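Local structure of uncharacterized protein (Bifidobacterium adolescentis ATCC 15703, 3CPG) at residues G48-L53 against T259-G264; E63-I68 against R92-R97; G71-G76 against A111-P116; I115-I120 against L132-T137. The protein probably binds pyridoxal 5'-phosphate and takes part in its homeostasis, as a member of the YggS/PROSC family built on a TIM-barrel domain. One frame throughout, in Å; residues are numbered along the deposited sequence.

Overall arrangement
Contacts 1, 3 and 4 belong to one curled parallel sheet, the wall of a TIM barrel, whereas contact 2 joins two helices outside it, its centre about 18 Å from that of the chain. Contact 1 is a regular four-bond strand pairing in the buried core. Contacts 3 and 4 share Ile115 and Pro116 on strand 113-119, met by segment 71-76 in one and by the loop before strand 137-141 in the other. Contact 3 is partly exposed and mixes charge with a single backbone bond; contact 4 is buried and joins backbone bonds to a carboxylate grip and a histidine ring. Contact 2, without cross-segment hydrogen bonds, relies on selenium, sulfur and a guanidinium face.

Contact 1: G48-L53 against T259-G264; sequences GSVRLL and TIVRVG. With ACT (acetate ion), chain B.
Thr259 starts the pairing through its carbonyl O, which takes Arg51 N at 2.8 Å from above the carbonyl plane and also receives a water that accepts from Arg51 NE; its own OG1 is held by Glu241 and Leu242 N. Ile260, level with Arg51, lays CG2 3.9 Å from Leu53 CB, while CD1 lies obliquely to the Arg51 guanidinium, itself salt-bridged to Glu241. Val261 uses both backbone polar atoms: its N donates to Arg51 O at 3.1 Å and its O accepts from Leu53 N at 2.9 Å. On the other face of the sheet, Val261 CG1 meets Val50 CG1 at 3.9 Å, the side chains crossing at about a right angle. Arg262 runs alongside Leu53, then turns its guanidinium to Thr203 O and Ser243 OG. Val263 N closes the ladder on Leu53 O at 2.9 Å, and its CG2 touches Leu52 CD1 at 3.6 Å, a branch brought over by the Leu52 CG lying anti to its backbone N (chi1 167°). Gly264 N donates at 2.9 Å to OXT of an acetate ion that probably comes from the crystallisation liquor. In the parallel barrel, strand 51-55 lies between strands 260-263 and 75-77; helices 19-42 and 250-255 pack on the valine and Leu52 side, while Leu53 and Arg262 touch Glu139 of strand 137-141.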
loop_
_atom_site.group_PDB
_atom_site.type_symbol
_atom_site.label_atom_id
_atom_site.label_comp_id
_atom_site.label_asym_id
_atom_site.label_seq_id
_atom_site.Cartn_x
_atom_site.Cartn_y
_atom_site.Cartn_z
ATOM N N GLY A 48 11.169 12.890 -3.116
ATOM C CA GLY A 48 10.736 11.767 -3.928
ATOM C C GLY A 48 11.012 10.415 -3.294
ATOM O O GLY A 48 10.666 9.376 -3.859
ATOM N N SER A 49 11.643 10.426 -2.124
ATOM C CA SER A 49 11.952 9.191 -1.415
ATOM C C SER A 49 10.680 8.513 -0.924
ATOM O O SER A 49 10.632 7.292 -0.788
ATOM C CB SER A 49 12.856 9.475 -0.211
ATOM O OG SER A 49 14.129 9.936 -0.623
ATOM N N VAL A 50 9.652 9.314 -0.660
ATOM C CA VAL A 50 8.383 8.796 -0.157
ATOM C C VAL A 50 7.269 8.933 -1.186
ATOM O O VAL A 50 7.075 10.007 -1.750
ATOM C CB VAL A 50 7.944 9.558 1.116
ATOM C CG1 VAL A 50 6.654 8.962 1.669
ATOM C CG2 VAL A 50 9.049 9.512 2.159
ATOM N N ARG A 51 6.544 7.846 -1.430
ATOM C CA ARG A 51 5.437 7.886 -2.375
ATOM C C ARG A 51 4.124 7.924 -1.613
ATOM O O ARG A 51 3.984 7.309 -0.550
ATOM C CB ARG A 51 5.453 6.671 -3.310
ATOM C CG ARG A 51 6.512 6.735 -4.396
ATOM C CD ARG A 51 6.228 5.740 -5.512
ATOM N NE ARG A 51 6.364 4.358 -5.068
ATOM C CZ ARG A 51 6.016 3.301 -5.795
ATOM N NH1 ARG A 51 5.503 3.465 -7.009
ATOM N NH2 ARG A 51 6.186 2.077 -5.312
ATOM N N LEU A 52 3.165 8.662 -2.159
ATOM C CA LEU A 52 1.857 8.786 -1.540
ATOM C C LEU A 52 0.861 7.800 -2.129
ATOM O O LEU A 52 0.650 7.770 -3.344
ATOM C CB LEU A 52 1.317 10.207 -1.726
ATOM C CG LEU A 52 -0.163 10.448 -1.408
ATOM C CD1 LEU A 52 -0.455 10.179 0.071
ATOM C CD2 LEU A 52 -0.514 11.886 -1.770
ATOM N N LEU A 53 0.271 6.985 -1.261
ATOM C CA LEU A 53 -0.754 6.037 -1.671
ATOM C C LEU A 53 -2.035 6.560 -1.055
ATOM O O LEU A 53 -2.109 6.762 0.158
ATOM C CB LEU A 53 -0.478 4.623 -1.135
ATOM C CG LEU A 53 -1.590 3.565 -1.313
ATOM C CD1 LEU A 53 -1.001 2.193 -1.117
ATOM C CD2 LEU A 53 -2.713 3.752 -0.312
ATOM N N THR A 259 8.679 4.441 2.749
ATOM C CA THR A 259 8.809 4.720 1.320
ATOM C C THR A 259 7.422 4.845 0.709
ATOM O O THR A 259 7.273 5.282 -0.430
ATOM C CB THR A 259 9.581 3.620 0.572
ATOM O OG1 THR A 259 8.828 2.400 0.588
ATOM C CG2 THR A 259 10.943 3.405 1.218
ATOM N N ILE A 260 6.413 4.447 1.477
ATOM C CA ILE A 260 5.022 4.538 1.049
ATOM C C ILE A 260 4.156 4.873 2.255
ATOM O O ILE A 260 4.158 4.148 3.243
ATOM C CB ILE A 260 4.473 3.210 0.472
ATOM C CG1 ILE A 260 5.229 2.814 -0.792
ATOM C CG2 ILE A 260 2.976 3.368 0.160
ATOM C CD1 ILE A 260 4.771 1.484 -1.369
ATOM N N VAL A 261 3.439 5.988 2.182
ATOM C CA VAL A 261 2.539 6.358 3.262
ATOM C C VAL A 261 1.142 6.143 2.698
ATOM O O VAL A 261 0.899 6.435 1.530
ATOM C CB VAL A 261 2.719 7.829 3.710
ATOM C CG1 VAL A 261 4.083 7.997 4.373
ATOM C CG2 VAL A 261 2.571 8.775 2.524
ATOM N N ARG A 262 0.248 5.598 3.521
ATOM C CA ARG A 262 -1.128 5.315 3.113
ATOM C C ARG A 262 -2.043 6.343 3.766
ATOM O O ARG A 262 -2.287 6.294 4.967
ATOM C CB ARG A 262 -1.518 3.900 3.555
ATOM C CG ARG A 262 -0.550 2.820 3.093
ATOM C CD ARG A 262 -1.086 1.432 3.415
ATOM N NE ARG A 262 -1.381 1.277 4.838
ATOM C CZ ARG A 262 -0.467 1.073 5.783
ATOM N NH1 ARG A 262 0.819 0.992 5.467
ATOM N NH2 ARG A 262 -0.842 0.960 7.050
ATOM N N VAL A 263 -2.565 7.264 2.961
ATOM C CA VAL A 263 -3.395 8.338 3.485
ATOM C C VAL A 263 -4.842 8.343 3.000
ATOM O O VAL A 263 -5.115 8.299 1.799
ATOM C CB VAL A 263 -2.753 9.705 3.150
ATOM C CG1 VAL A 263 -3.507 10.828 3.844
ATOM C CG2 VAL A 263 -1.285 9.701 3.571
ATOM N N GLY A 264 -5.764 8.409 3.955
ATOM C CA GLY A 264 -7.176 8.439 3.632
ATOM C C GLY A 264 -7.826 9.743 4.058
ATOM O O GLY A 264 -8.118 10.601 3.229
HETATM C C ACT B . -6.056 7.649 7.386
HETATM O O ACT B . -7.144 7.619 6.840
HETATM O OXT ACT B . -5.074 8.031 6.770
HETATM C CH3 ACT B . -5.925 7.213 8.825
HETATM O O HOH W 1 7.933 3.951 -2.948
#

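Contact 2: E63-I68 against R92-R97; sequences EIMAAI and RRCAER
Met65, a selenomethionine, packs against Arg93 and Cys94, and the apolar contacts gather round it. Bends at chi2 (-52°) and chi3 (-58°) curl it against the second helix, so that SE comes 3.7 Å from Arg93 CB and 3.8 Å from Cys94 SG. Ile68 CD1 meets the same sulfur at 3.8 Å, and Met65 CE touches the Arg97 aliphatic chain at CG, 4.1 Å away. A second kind of contact is made by the Arg93 guanidinium, which lies flat against the Met65 side chain: CG sits over the centre of one face and CB is 3.5 Å from NH2. The charges are answered beyond the interface, Arg93 NH1 by Glu15 and Arg97 NE by Asp69. With an alanine here instead of Arg93, Met65 CB and CG would probably lose their flat cover, and Glu15 one of its arginine partners. Segments 63-68 and 92-97 run roughly parallel, 27° apart, with axes 10.9 Å from each other, which leaves room for these long side chains. Such side-by-side packing of successive helices, each following a barrel strand, is the outer layer of a TIM barrel.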
loop_
_atom_site.group_PDB
_atom_site.type_symbol
_atom_site.label_atom_id
_atom_site.label_comp_id
_atom_site.label_asym_id
_atom_site.label_seq_id
_atom_site.Cartn_x
_atom_site.Cartn_y
_atom_site.Cartn_z
ATOM N N GLU A 63 -14.484 10.734 -6.765
ATOM C CA GLU A 63 -13.612 11.193 -5.688
ATOM C C GLU A 63 -12.169 10.747 -5.910
ATOM O O GLU A 63 -11.227 11.528 -5.775
ATOM C CB GLU A 63 -14.102 10.640 -4.345
ATOM C CG GLU A 63 -15.403 11.257 -3.858
ATOM C CD GLU A 63 -15.890 10.634 -2.560
ATOM O OE1 GLU A 63 -16.347 9.473 -2.587
ATOM O OE2 GLU A 63 -15.807 11.306 -1.510
ATOM N N ILE A 64 -11.997 9.475 -6.233
ATOM C CA ILE A 64 -10.659 8.934 -6.453
ATOM C C ILE A 64 -9.955 9.623 -7.614
ATOM O O ILE A 64 -8.770 9.944 -7.523
ATOM C CB ILE A 64 -10.717 7.417 -6.718
ATOM C CG1 ILE A 64 -11.322 6.717 -5.500
ATOM C CG2 ILE A 64 -9.317 6.876 -7.020
ATOM C CD1 ILE A 64 -11.590 5.242 -5.704
HETATM N N MSE A 65 -10.674 9.851 -8.707
HETATM C CA MSE A 65 -10.067 10.508 -9.855
HETATM C C MSE A 65 -9.711 11.964 -9.556
HETATM O O MSE A 65 -8.767 12.507 -10.129
HETATM C CB MSE A 65 -10.990 10.406 -11.074
HETATM C CG MSE A 65 -11.150 8.960 -11.598
HETATM SE SE MSE A 65 -9.455 8.083 -11.912
HETATM C CE MSE A 65 -8.726 9.316 -13.156
ATOM N N ALA A 66 -10.456 12.598 -8.657
ATOM C CA ALA A 66 -10.144 13.976 -8.301
ATOM C C ALA A 66 -8.790 13.947 -7.593
ATOM O O ALA A 66 -7.967 14.846 -7.765
ATOM C CB ALA A 66 -11.220 14.557 -7.378
ATOM N N ALA A 67 -8.562 12.902 -6.798
ATOM C CA ALA A 67 -7.301 12.762 -6.075
ATOM C C ALA A 67 -6.146 12.501 -7.042
ATOM O O ALA A 67 -5.066 13.076 -6.906
ATOM C CB ALA A 67 -7.401 11.627 -5.062
ATOM N N ILE A 68 -6.370 11.628 -8.014
ATOM C CA ILE A 68 -5.329 11.328 -8.988
ATOM C C ILE A 68 -5.029 12.567 -9.819
ATOM O O ILE A 68 -3.869 12.877 -10.079
ATOM C CB ILE A 68 -5.747 10.145 -9.888
ATOM C CG1 ILE A 68 -5.601 8.845 -9.089
ATOM C CG2 ILE A 68 -4.898 10.103 -11.162
ATOM C CD1 ILE A 68 -6.292 7.638 -9.713
ATOM N N ARG A 92 -10.665 2.820 -16.849
ATOM C CA ARG A 92 -11.043 3.623 -18.007
ATOM C C ARG A 92 -10.668 5.086 -17.805
ATOM O O ARG A 92 -10.047 5.694 -18.674
ATOM C CB ARG A 92 -12.548 3.525 -18.286
ATOM C CG ARG A 92 -12.925 4.063 -19.666
ATOM C CD ARG A 92 -14.416 4.379 -19.804
ATOM N NE ARG A 92 -14.759 5.664 -19.198
ATOM C CZ ARG A 92 -15.353 5.808 -18.018
ATOM N NH1 ARG A 92 -15.681 4.744 -17.296
ATOM N NH2 ARG A 92 -15.620 7.025 -17.558
ATOM N N ARG A 93 -11.053 5.643 -16.658
ATOM C CA ARG A 93 -10.759 7.035 -16.335
ATOM C C ARG A 93 -9.256 7.303 -16.314
ATOM O O ARG A 93 -8.799 8.333 -16.802
ATOM C CB ARG A 93 -11.373 7.411 -14.976
ATOM C CG ARG A 93 -12.907 7.509 -14.980
ATOM C CD ARG A 93 -13.385 8.762 -15.710
ATOM N NE ARG A 93 -13.047 9.995 -14.996
ATOM C CZ ARG A 93 -13.748 10.489 -13.977
ATOM N NH1 ARG A 93 -14.833 9.858 -13.547
ATOM N NH2 ARG A 93 -13.361 11.612 -13.384
ATOM N N CYS A 94 -8.486 6.384 -15.742
ATOM C CA CYS A 94 -7.041 6.569 -15.699
ATOM C C CYS A 94 -6.442 6.507 -17.094
ATOM O O CYS A 94 -5.530 7.266 -17.409
ATOM C CB CYS A 94 -6.383 5.520 -14.801
ATOM S SG CYS A 94 -6.582 5.875 -13.043
ATOM N N ALA A 95 -6.963 5.616 -17.934
ATOM C CA ALA A 95 -6.464 5.480 -19.298
ATOM C C ALA A 95 -6.670 6.780 -20.071
ATOM O O ALA A 95 -5.786 7.237 -20.794
ATOM C CB ALA A 95 -7.172 4.331 -20.008
ATOM N N GLU A 96 -7.848 7.371 -19.917
ATOM C CA GLU A 96 -8.155 8.623 -20.598
ATOM C C GLU A 96 -7.201 9.726 -20.147
ATOM O O GLU A 96 -6.859 10.626 -20.921
ATOM C CB GLU A 96 -9.603 9.016 -20.313
ATOM C CG GLU A 96 -10.603 8.120 -21.019
ATOM C CD GLU A 96 -11.991 8.196 -20.425
ATOM O OE1 GLU A 96 -12.308 9.205 -19.762
ATOM O OE2 GLU A 96 -12.771 7.243 -20.632
ATOM N N ARG A 97 -6.772 9.647 -18.892
ATOM C CA ARG A 97 -5.845 10.622 -18.326
ATOM C C ARG A 97 -4.392 10.270 -18.634
ATOM O O ARG A 97 -3.476 10.915 -18.129
ATOM C CB ARG A 97 -6.029 10.716 -16.812
ATOM C CG ARG A 97 -7.278 11.452 -16.369
ATOM C CD ARG A 97 -7.207 12.930 -16.719
ATOM N NE ARG A 97 -8.134 13.718 -15.914
ATOM C CZ ARG A 97 -8.965 14.632 -16.403
ATOM N NH1 ARG A 97 -8.996 14.881 -17.706
ATOM N NH2 ARG A 97 -9.767 15.301 -15.586
#

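Contact 3: G71-G76 against A111-P116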
loop_
_atom_site.group_PDB
_atom_site.type_symbol
_atom_site.label_atom_id
_atom_site.label_comp_id
_atom_site.label_asym_id
_atom_site.label_seq_id
_atom_site.Cartn_x
_atom_site.Cartn_y
_atom_site.Cartn_z
ATOM N N GLY A 71 -2.618 14.892 -8.191
ATOM C CA GLY A 71 -1.239 14.493 -7.970
ATOM C C GLY A 71 -0.994 13.087 -7.453
ATOM O O GLY A 71 0.155 12.633 -7.431
ATOM N N VAL A 72 -2.049 12.396 -7.029
ATOM C CA VAL A 72 -1.895 11.034 -6.520
ATOM C C VAL A 72 -1.523 10.080 -7.651
ATOM O O VAL A 72 -2.131 10.110 -8.718
ATOM C CB VAL A 72 -3.190 10.542 -5.848
ATOM C CG1 VAL A 72 -3.087 9.054 -5.555
ATOM C CG2 VAL A 72 -3.422 11.320 -4.557
ATOM N N ARG A 73 -0.525 9.233 -7.413
ATOM C CA ARG A 73 -0.073 8.289 -8.428
ATOM C C ARG A 73 -0.047 6.847 -7.928
ATOM O O ARG A 73 0.649 6.003 -8.480
ATOM C CB ARG A 73 1.313 8.695 -8.928
ATOM C CG ARG A 73 1.322 10.033 -9.652
ATOM C CD ARG A 73 0.620 9.930 -11.007
ATOM N NE ARG A 73 0.589 11.208 -11.719
ATOM C CZ ARG A 73 -0.344 12.139 -11.545
ATOM N NH1 ARG A 73 -1.330 11.939 -10.681
ATOM N NH2 ARG A 73 -0.292 13.271 -12.235
HETATM N N MSE A 74 -0.804 6.581 -6.872
HETATM C CA MSE A 74 -0.902 5.240 -6.323
HETATM C C MSE A 74 -2.134 5.163 -5.433
HETATM O O MSE A 74 -2.398 6.078 -4.658
HETATM C CB MSE A 74 0.353 4.900 -5.519
HETATM C CG MSE A 74 0.277 3.530 -4.836
HETATM SE SE MSE A 74 1.985 2.757 -4.258
HETATM C CE MSE A 74 2.871 4.350 -3.888
ATOM N N ILE A 75 -2.910 4.091 -5.557
ATOM C CA ILE A 75 -4.092 3.950 -4.717
ATOM C C ILE A 75 -4.140 2.569 -4.090
ATOM O O ILE A 75 -3.546 1.619 -4.601
ATOM C CB ILE A 75 -5.417 4.166 -5.501
ATOM C CG1 ILE A 75 -5.612 3.048 -6.526
ATOM C CG2 ILE A 75 -5.414 5.542 -6.170
ATOM C CD1 ILE A 75 -6.929 3.130 -7.281
ATOM N N GLY A 76 -4.861 2.471 -2.982
ATOM C CA GLY A 76 -4.998 1.208 -2.292
ATOM C C GLY A 76 -6.388 1.087 -1.707
ATOM O O GLY A 76 -6.859 1.991 -1.017
ATOM N N ALA A 111 4.358 4.460 -23.137
ATOM C CA ALA A 111 5.132 5.352 -22.279
ATOM C C ALA A 111 4.251 5.968 -21.196
ATOM O O ALA A 111 4.670 6.875 -20.481
ATOM C CB ALA A 111 5.779 6.452 -23.116
ATOM N N ALA A 112 3.025 5.474 -21.078
ATOM C CA ALA A 112 2.105 5.991 -20.073
ATOM C C ALA A 112 2.615 5.688 -18.668
ATOM O O ALA A 112 3.089 4.583 -18.400
ATOM C CB ALA A 112 0.722 5.377 -20.266
ATOM N N GLU A 113 2.526 6.671 -17.777
ATOM C CA GLU A 113 2.965 6.466 -16.402
ATOM C C GLU A 113 2.042 5.435 -15.782
ATOM O O GLU A 113 0.843 5.422 -16.061
ATOM C CB GLU A 113 2.884 7.760 -15.595
ATOM C CG GLU A 113 3.382 7.595 -14.165
ATOM C CD GLU A 113 3.400 8.893 -13.389
ATOM O OE1 GLU A 113 3.235 9.964 -14.009
ATOM O OE2 GLU A 113 3.592 8.842 -12.156
ATOM N N HIS A 114 2.598 4.575 -14.940
ATOM C CA HIS A 114 1.805 3.538 -14.299
ATOM C C HIS A 114 1.409 3.929 -12.879
ATOM O O HIS A 114 2.232 4.432 -12.107
ATOM C CB HIS A 114 2.591 2.219 -14.280
ATOM C CG HIS A 114 1.861 1.090 -13.622
ATOM N ND1 HIS A 114 2.214 0.595 -12.383
ATOM C CD2 HIS A 114 0.790 0.365 -14.023
ATOM C CE1 HIS A 114 1.394 -0.386 -12.053
ATOM N NE2 HIS A 114 0.520 -0.547 -13.031
ATOM N N ILE A 115 0.138 3.713 -12.551
ATOM C CA ILE A 115 -0.384 4.004 -11.218
ATOM C C ILE A 115 -0.658 2.672 -10.519
ATOM O O ILE A 115 -1.556 1.924 -10.907
ATOM C CB ILE A 115 -1.702 4.820 -11.281
ATOM C CG1 ILE A 115 -1.417 6.226 -11.805
ATOM C CG2 ILE A 115 -2.338 4.908 -9.898
ATOM C CD1 ILE A 115 -2.645 7.111 -11.902
ATOM N N PRO A 116 0.137 2.339 -9.493
ATOM C CA PRO A 116 -0.093 1.070 -8.793
ATOM C C PRO A 116 -1.465 1.032 -8.130
ATOM O O PRO A 116 -1.947 2.043 -7.621
ATOM C CB PRO A 116 1.044 1.027 -7.778
ATOM C CG PRO A 116 2.145 1.751 -8.496
ATOM C CD PRO A 116 1.412 2.943 -9.076
HETATM O O HOH W 2 3.025 12.240 -12.879
#
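Arg73 and Pro116 bring together two neighbouring parallel strands of the TIM barrel, 75-77 and 113-119, at the ends where their chains enter the wall. Arg73 meets Glu113 where the contact opens toward solvent. The side chains cross at about a right angle with guanidinium and carboxylate planes 62° apart; Glu113 OE2 lies at the guanidinium edge, in its plane, and touches Arg73 CD at 3.4 Å. The salt bridge itself is long, 3.7 Å from Arg73 NE to Glu113 OE1, and a water that accepts from Arg73 NE at 2.9 Å spans the same two atoms. Arg73 NH1 turns the other way, donating to Val72 O at 2.8 Å and to Ile68 O at the end of helix 61-69. A leucine here instead of Arg73 would probably leave both carbonyls without this shared donor and the Glu113 carboxylate without its nearby positive charge. From segment 111-116 the Arg73 carbonyl O receives carbon atoms only: Pro116, which has no N-H, brings CD to 3.2 Å, and Ile115 adds a CA-H contact. With CG1 turned anti to the carbonyl carbon (chi1 -68°), Ile115 leaves CG2 to lie 3.5 Å from Arg73 O. Pro116 CB, next along the ring, packs on CG of Met74, a selenomethionine whose side chain also touches strand 51-55. The hydrogen bond between the two backbones comes at Ile75, whose N donates to Pro116 O at 3.1 Å, almost straight at 172°.

Contact 4: I115-I120 against L132-T137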
loop_
_atom_site.group_PDB
_atom_site.type_symbol
_atom_site.label_atom_id
_atom_site.label_comp_id
_atom_site.label_asym_id
_atom_site.label_seq_id
_atom_site.Cartn_x
_atom_site.Cartn_y
_atom_site.Cartn_z
ATOM N N ILE A 115 0.138 3.713 -12.551
ATOM C CA ILE A 115 -0.384 4.004 -11.218
ATOM C C ILE A 115 -0.658 2.672 -10.519
ATOM O O ILE A 115 -1.556 1.924 -10.907
ATOM C CB ILE A 115 -1.702 4.820 -11.281
ATOM C CG1 ILE A 115 -1.417 6.226 -11.805
ATOM C CG2 ILE A 115 -2.338 4.908 -9.898
ATOM C CD1 ILE A 115 -2.645 7.111 -11.902
ATOM N N PRO A 116 0.137 2.339 -9.493
ATOM C CA PRO A 116 -0.093 1.070 -8.793
ATOM C C PRO A 116 -1.465 1.032 -8.130
ATOM O O PRO A 116 -1.947 2.043 -7.621
ATOM C CB PRO A 116 1.044 1.027 -7.778
ATOM C CG PRO A 116 2.145 1.751 -8.496
ATOM C CD PRO A 116 1.412 2.943 -9.076
ATOM N N PHE A 117 -2.093 -0.140 -8.149
ATOM C CA PHE A 117 -3.406 -0.324 -7.535
ATOM C C PHE A 117 -3.176 -1.451 -6.529
ATOM O O PHE A 117 -3.058 -2.610 -6.911
ATOM C CB PHE A 117 -4.429 -0.738 -8.607
ATOM C CG PHE A 117 -5.873 -0.695 -8.153
ATOM C CD1 PHE A 117 -6.899 -0.667 -9.096
ATOM C CD2 PHE A 117 -6.212 -0.718 -6.802
ATOM C CE1 PHE A 117 -8.242 -0.664 -8.703
ATOM C CE2 PHE A 117 -7.548 -0.714 -6.399
ATOM C CZ PHE A 117 -8.565 -0.688 -7.351
ATOM N N HIS A 118 -3.070 -1.093 -5.254
ATOM C CA HIS A 118 -2.827 -2.074 -4.202
ATOM C C HIS A 118 -4.047 -2.430 -3.379
ATOM O O HIS A 118 -5.031 -1.695 -3.346
ATOM C CB HIS A 118 -1.772 -1.559 -3.213
ATOM C CG HIS A 118 -0.418 -1.343 -3.810
ATOM N ND1 HIS A 118 0.712 -1.187 -3.037
ATOM C CD2 HIS A 118 -0.015 -1.225 -5.098
ATOM C CE1 HIS A 118 1.755 -0.982 -3.823
ATOM N NE2 HIS A 118 1.341 -1.001 -5.077
ATOM N N LEU A 119 -3.970 -3.584 -2.725
ATOM C CA LEU A 119 -5.010 -4.011 -1.804
ATOM C C LEU A 119 -4.263 -3.820 -0.494
ATOM O O LEU A 119 -3.179 -4.379 -0.312
ATOM C CB LEU A 119 -5.375 -5.489 -1.964
ATOM C CG LEU A 119 -6.444 -5.886 -0.932
ATOM C CD1 LEU A 119 -7.769 -5.232 -1.306
ATOM C CD2 LEU A 119 -6.607 -7.391 -0.870
ATOM N N ILE A 120 -4.811 -3.011 0.404
ATOM C CA ILE A 120 -4.145 -2.759 1.671
ATOM C C ILE A 120 -4.938 -3.273 2.866
ATOM O O ILE A 120 -4.488 -3.166 4.005
ATOM C CB ILE A 120 -3.847 -1.253 1.839
ATOM C CG1 ILE A 120 -5.152 -0.460 1.876
ATOM C CG2 ILE A 120 -2.992 -0.765 0.675
ATOM C CD1 ILE A 120 -4.958 1.039 2.082
ATOM N N LEU A 132 -6.762 -10.576 -8.135
ATOM C CA LEU A 132 -5.632 -10.829 -9.026
ATOM C C LEU A 132 -5.756 -10.189 -10.414
ATOM O O LEU A 132 -4.753 -9.840 -11.031
ATOM C CB LEU A 132 -5.392 -12.332 -9.171
ATOM C CG LEU A 132 -4.848 -13.017 -7.916
ATOM C CD1 LEU A 132 -4.617 -14.492 -8.201
ATOM C CD2 LEU A 132 -3.543 -12.350 -7.489
ATOM N N PRO A 133 -6.986 -10.044 -10.934
ATOM C CA PRO A 133 -7.115 -9.431 -12.260
ATOM C C PRO A 133 -6.955 -7.911 -12.235
ATOM O O PRO A 133 -6.891 -7.273 -13.287
ATOM C CB PRO A 133 -8.530 -9.825 -12.692
ATOM C CG PRO A 133 -8.799 -11.076 -11.925
ATOM C CD PRO A 133 -8.225 -10.752 -10.572
ATOM N N VAL A 134 -6.882 -7.338 -11.038
ATOM C CA VAL A 134 -6.795 -5.889 -10.900
ATOM C C VAL A 134 -5.580 -5.311 -10.171
ATOM O O VAL A 134 -4.851 -4.489 -10.724
ATOM C CB VAL A 134 -8.066 -5.351 -10.198
ATOM C CG1 VAL A 134 -7.967 -3.847 -9.998
ATOM C CG2 VAL A 134 -9.295 -5.702 -11.020
ATOM N N VAL A 135 -5.370 -5.735 -8.930
ATOM C CA VAL A 135 -4.267 -5.206 -8.132
ATOM C C VAL A 135 -2.895 -5.771 -8.496
ATOM O O VAL A 135 -2.753 -6.971 -8.742
ATOM C CB VAL A 135 -4.515 -5.445 -6.622
ATOM C CG1 VAL A 135 -5.899 -4.942 -6.238
ATOM C CG2 VAL A 135 -4.371 -6.917 -6.289
ATOM N N ASP A 136 -1.888 -4.903 -8.539
ATOM C CA ASP A 136 -0.540 -5.357 -8.855
ATOM C C ASP A 136 0.245 -5.703 -7.601
ATOM O O ASP A 136 1.277 -6.361 -7.676
ATOM C CB ASP A 136 0.236 -4.321 -9.675
ATOM C CG ASP A 136 -0.185 -2.898 -9.388
ATOM O OD1 ASP A 136 -0.443 -2.554 -8.217
ATOM O OD2 ASP A 136 -0.242 -2.114 -10.355
ATOM N N THR A 137 -0.237 -5.246 -6.451
ATOM C CA THR A 137 0.428 -5.545 -5.190
ATOM C C THR A 137 -0.567 -5.756 -4.053
ATOM O O THR A 137 -1.493 -4.968 -3.871
ATOM C CB THR A 137 1.394 -4.417 -4.761
ATOM O OG1 THR A 137 2.392 -4.218 -5.769
ATOM C CG2 THR A 137 2.086 -4.786 -3.452
HETATM O O HOH W 3 3.685 -1.124 -6.616
#
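Phe117 N is taken by the carboxylate of Asp136, whose OD1 accepts it at 2.9 Å on the syn side, 20° out of the carboxylate plane, while OD2 adds a weak second bond. Asp136 N returns the grip, donating to Phe117 O at 3.0 Å, so that one residue satisfies both backbone polar atoms of the other. The arrangement brings two acceptors, Phe117 O and Asp136 OD1, to 2.9 Å, and Asp136 chi1, 30°, lies off a staggered position. Further along, Leu119 N donates to Thr137 O at 3.1 Å. The His118 ring lies beside Thr137, both side chains pointing the same way, in a CH-pi contact: Thr137 CB sits over the ring 3.4 Å from its centroid. The rotation of the His118 ring is steadied at both nitrogens, ND1 by Glu139 and NE2 by an in-plane water at 2.8 Å, and Asp136 OD1 lies at the CD2 edge with its carboxylate nearly perpendicular. Thr137 OG1 is bonded to Gln199. Across the strand from His118, Phe117 CE1 packs obliquely against Val134 CG1 at 3.4 Å, and Val135 CG1 lies near both the Phe117 ring and Leu119 CB. Helix 128-131 and this loop link strand 113-119 to its parallel neighbour 137-141, the beta-alpha-beta crossover from which a TIM barrel is built, with Val134 and Leu119 packed against helix 80-96.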